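Local structure of Serine/threonine-protein kinase Tel1 (Chaetomium thermophilum, 6SKY) at residues Arg1537-Asn1542 with Ser1559-Glu1564. The protein is a protein kinase of the ATM family that phosphorylates serine and threonine residues using ATP and probably signals DNA damage to checkpoint pathways. Numbering follows the deposited sequence.
Sequences RSITEN and SNLLLE
Where N1542 on segment 1537-1542 meets L1561 on segment 1559-1564, the two helices lie roughly antiparallel, their axes 9.1 Å apart at an angle of 145°, and the CA atoms of this pair are 5.7 Å from each other. The compact asparagine suits so close a pass: CB of N1542 rests 4.1 Å from CB of L1561, and its OD1 lies 3.5 Å from CB of N1560. The amide planes of N1542 and N1560 are turned 62° apart, a packing contact of two small polar side chains. L1561 extends with CG anti to the backbone N (chi1 -179°); its CD1 reaches the carbonyl O of I1539 at 3.9 Å and CG2 of I1539 at 4.4 Å, an apolar contact that suits both residues. Helices 1530-1543 and 1557-1569 are consecutive, joined by a mostly non-helical connection, and are probably part of the alpha solenoid, far from the nucleotide pocket. One turn along from N1560, E1564 serves both apolar and polar neighbours. Its CB lies 3.9 Å from CG1 of the branched I1539, while a bend at chi2 carries the carboxylate to S1538, whose OG makes a close polar contact, 3.0 Å from OE2. That small hydroxyl leaves room for the acid; its hydrogen bond goes back to Q1534 O in its own helix. Replacing E1564 by an alanine removes CG and the carboxylate, and would probably leave a gap beside CB and OG of S1538.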
loop_
_atom_site.group_PDB
_atom_site.type_symbol
_atom_site.label_atom_id
_atom_site.label_comp_id
_atom_site.label_asym_id
_atom_site.label_seq_id
_atom_site.Cartn_x
_atom_site.Cartn_y
_atom_site.Cartn_z
ATOM N N ARG A 1537 -43.716 -28.882 40.669
ATOM C CA ARG A 1537 -44.908 -28.112 41.005
ATOM C C ARG A 1537 -45.409 -27.328 39.801
ATOM O O ARG A 1537 -46.599 -27.366 39.472
ATOM C CB ARG A 1537 -44.616 -27.168 42.170
ATOM C CG ARG A 1537 -44.318 -27.865 43.480
ATOM C CD ARG A 1537 -45.525 -28.624 43.987
ATOM N NE ARG A 1537 -45.300 -29.156 45.326
ATOM C CZ ARG A 1537 -45.428 -28.444 46.440
ATOM N NH1 ARG A 1537 -45.773 -27.165 46.375
ATOM N NH2 ARG A 1537 -45.205 -29.006 47.621
ATOM N N SER A 1538 -44.508 -26.616 39.127
ATOM C CA SER A 1538 -44.915 -25.770 38.013
ATOM C C SER A 1538 -45.453 -26.600 36.858
ATOM O O SER A 1538 -46.504 -26.278 36.294
ATOM C CB SER A 1538 -43.741 -24.909 37.562
ATOM O OG SER A 1538 -42.548 -25.664 37.556
ATOM N N ILE A 1539 -44.756 -27.678 36.495
ATOM C CA ILE A 1539 -45.212 -28.519 35.393
ATOM C C ILE A 1539 -46.601 -29.065 35.682
ATOM O O ILE A 1539 -47.526 -28.911 34.878
ATOM C CB ILE A 1539 -44.204 -29.650 35.123
ATOM C CG1 ILE A 1539 -42.986 -29.116 34.375
ATOM C CG2 ILE A 1539 -44.848 -30.759 34.327
ATOM C CD1 ILE A 1539 -41.881 -30.130 34.222
ATOM N N THR A 1540 -46.775 -29.695 36.845
ATOM C CA THR A 1540 -48.058 -30.314 37.162
ATOM C C THR A 1540 -49.174 -29.280 37.236
ATOM O O THR A 1540 -50.253 -29.469 36.655
ATOM C CB THR A 1540 -47.948 -31.079 38.474
ATOM O OG1 THR A 1540 -47.383 -30.223 39.473
ATOM C CG2 THR A 1540 -47.055 -32.286 38.299
ATOM N N GLU A 1541 -48.933 -28.168 37.935
ATOM C CA GLU A 1541 -49.981 -27.172 38.110
ATOM C C GLU A 1541 -50.370 -26.532 36.785
ATOM O O GLU A 1541 -51.560 -26.379 36.489
ATOM C CB GLU A 1541 -49.533 -26.113 39.112
ATOM C CG GLU A 1541 -50.341 -24.834 39.049
ATOM C CD GLU A 1541 -51.839 -25.065 39.159
ATOM O OE1 GLU A 1541 -52.259 -25.992 39.884
ATOM O OE2 GLU A 1541 -52.598 -24.316 38.511
ATOM N N ASN A 1542 -49.389 -26.147 35.969
ATOM C CA ASN A 1542 -49.725 -25.522 34.699
ATOM C C ASN A 1542 -50.399 -26.510 33.760
ATOM O O ASN A 1542 -51.313 -26.137 33.021
ATOM C CB ASN A 1542 -48.476 -24.922 34.063
ATOM C CG ASN A 1542 -47.885 -23.804 34.892
ATOM O OD1 ASN A 1542 -48.427 -22.707 34.945
ATOM N ND2 ASN A 1542 -46.765 -24.077 35.540
ATOM N N SER A 1559 -48.052 -21.162 27.972
ATOM C CA SER A 1559 -46.703 -20.657 27.767
ATOM C C SER A 1559 -45.805 -20.955 28.957
ATOM O O SER A 1559 -44.619 -21.239 28.779
ATOM C CB SER A 1559 -46.735 -19.164 27.488
ATOM O OG SER A 1559 -47.126 -18.453 28.640
ATOM N N ASN A 1560 -46.347 -20.902 30.176
ATOM C CA ASN A 1560 -45.565 -21.315 31.337
ATOM C C ASN A 1560 -45.199 -22.788 31.249
ATOM O O ASN A 1560 -44.075 -23.178 31.579
ATOM C CB ASN A 1560 -46.336 -21.038 32.623
ATOM C CG ASN A 1560 -46.570 -19.568 32.853
ATOM O OD1 ASN A 1560 -45.752 -18.732 32.477
ATOM N ND2 ASN A 1560 -47.693 -19.239 33.474
ATOM N N LEU A 1561 -46.126 -23.619 30.778
ATOM C CA LEU A 1561 -45.823 -25.034 30.619
ATOM C C LEU A 1561 -44.767 -25.259 29.546
ATOM O O LEU A 1561 -43.844 -26.056 29.739
ATOM C CB LEU A 1561 -47.095 -25.805 30.290
ATOM C CG LEU A 1561 -46.913 -27.306 30.120
ATOM C CD1 LEU A 1561 -46.270 -27.893 31.350
ATOM C CD2 LEU A 1561 -48.245 -27.947 29.859
ATOM N N LEU A 1562 -44.893 -24.581 28.403
ATOM C CA LEU A 1562 -43.891 -24.711 27.351
ATOM C C LEU A 1562 -42.522 -24.273 27.841
ATOM O O LEU A 1562 -41.518 -24.940 27.580
ATOM C CB LEU A 1562 -44.302 -23.892 26.132
ATOM C CG LEU A 1562 -43.342 -23.872 24.944
ATOM C CD1 LEU A 1562 -43.320 -25.211 24.256
ATOM C CD2 LEU A 1562 -43.725 -22.788 23.974
ATOM N N LEU A 1563 -42.465 -23.156 28.561
ATOM C CA LEU A 1563 -41.191 -22.673 29.072
ATOM C C LEU A 1563 -40.603 -23.638 30.089
ATOM O O LEU A 1563 -39.388 -23.846 30.116
ATOM C CB LEU A 1563 -41.374 -21.290 29.684
ATOM C CG LEU A 1563 -40.158 -20.372 29.622
ATOM C CD1 LEU A 1563 -39.822 -20.056 28.174
ATOM C CD2 LEU A 1563 -40.418 -19.110 30.421
ATOM N N GLU A 1564 -41.446 -24.248 30.926
ATOM C CA GLU A 1564 -40.954 -25.238 31.879
ATOM C C GLU A 1564 -40.397 -26.460 31.171
ATOM O O GLU A 1564 -39.330 -26.959 31.535
ATOM C CB GLU A 1564 -42.067 -25.649 32.839
ATOM C CG GLU A 1564 -42.413 -24.617 33.894
ATOM C CD GLU A 1564 -41.331 -24.468 34.946
ATOM O OE1 GLU A 1564 -40.392 -25.290 34.966
ATOM O OE2 GLU A 1564 -41.421 -23.525 35.760
#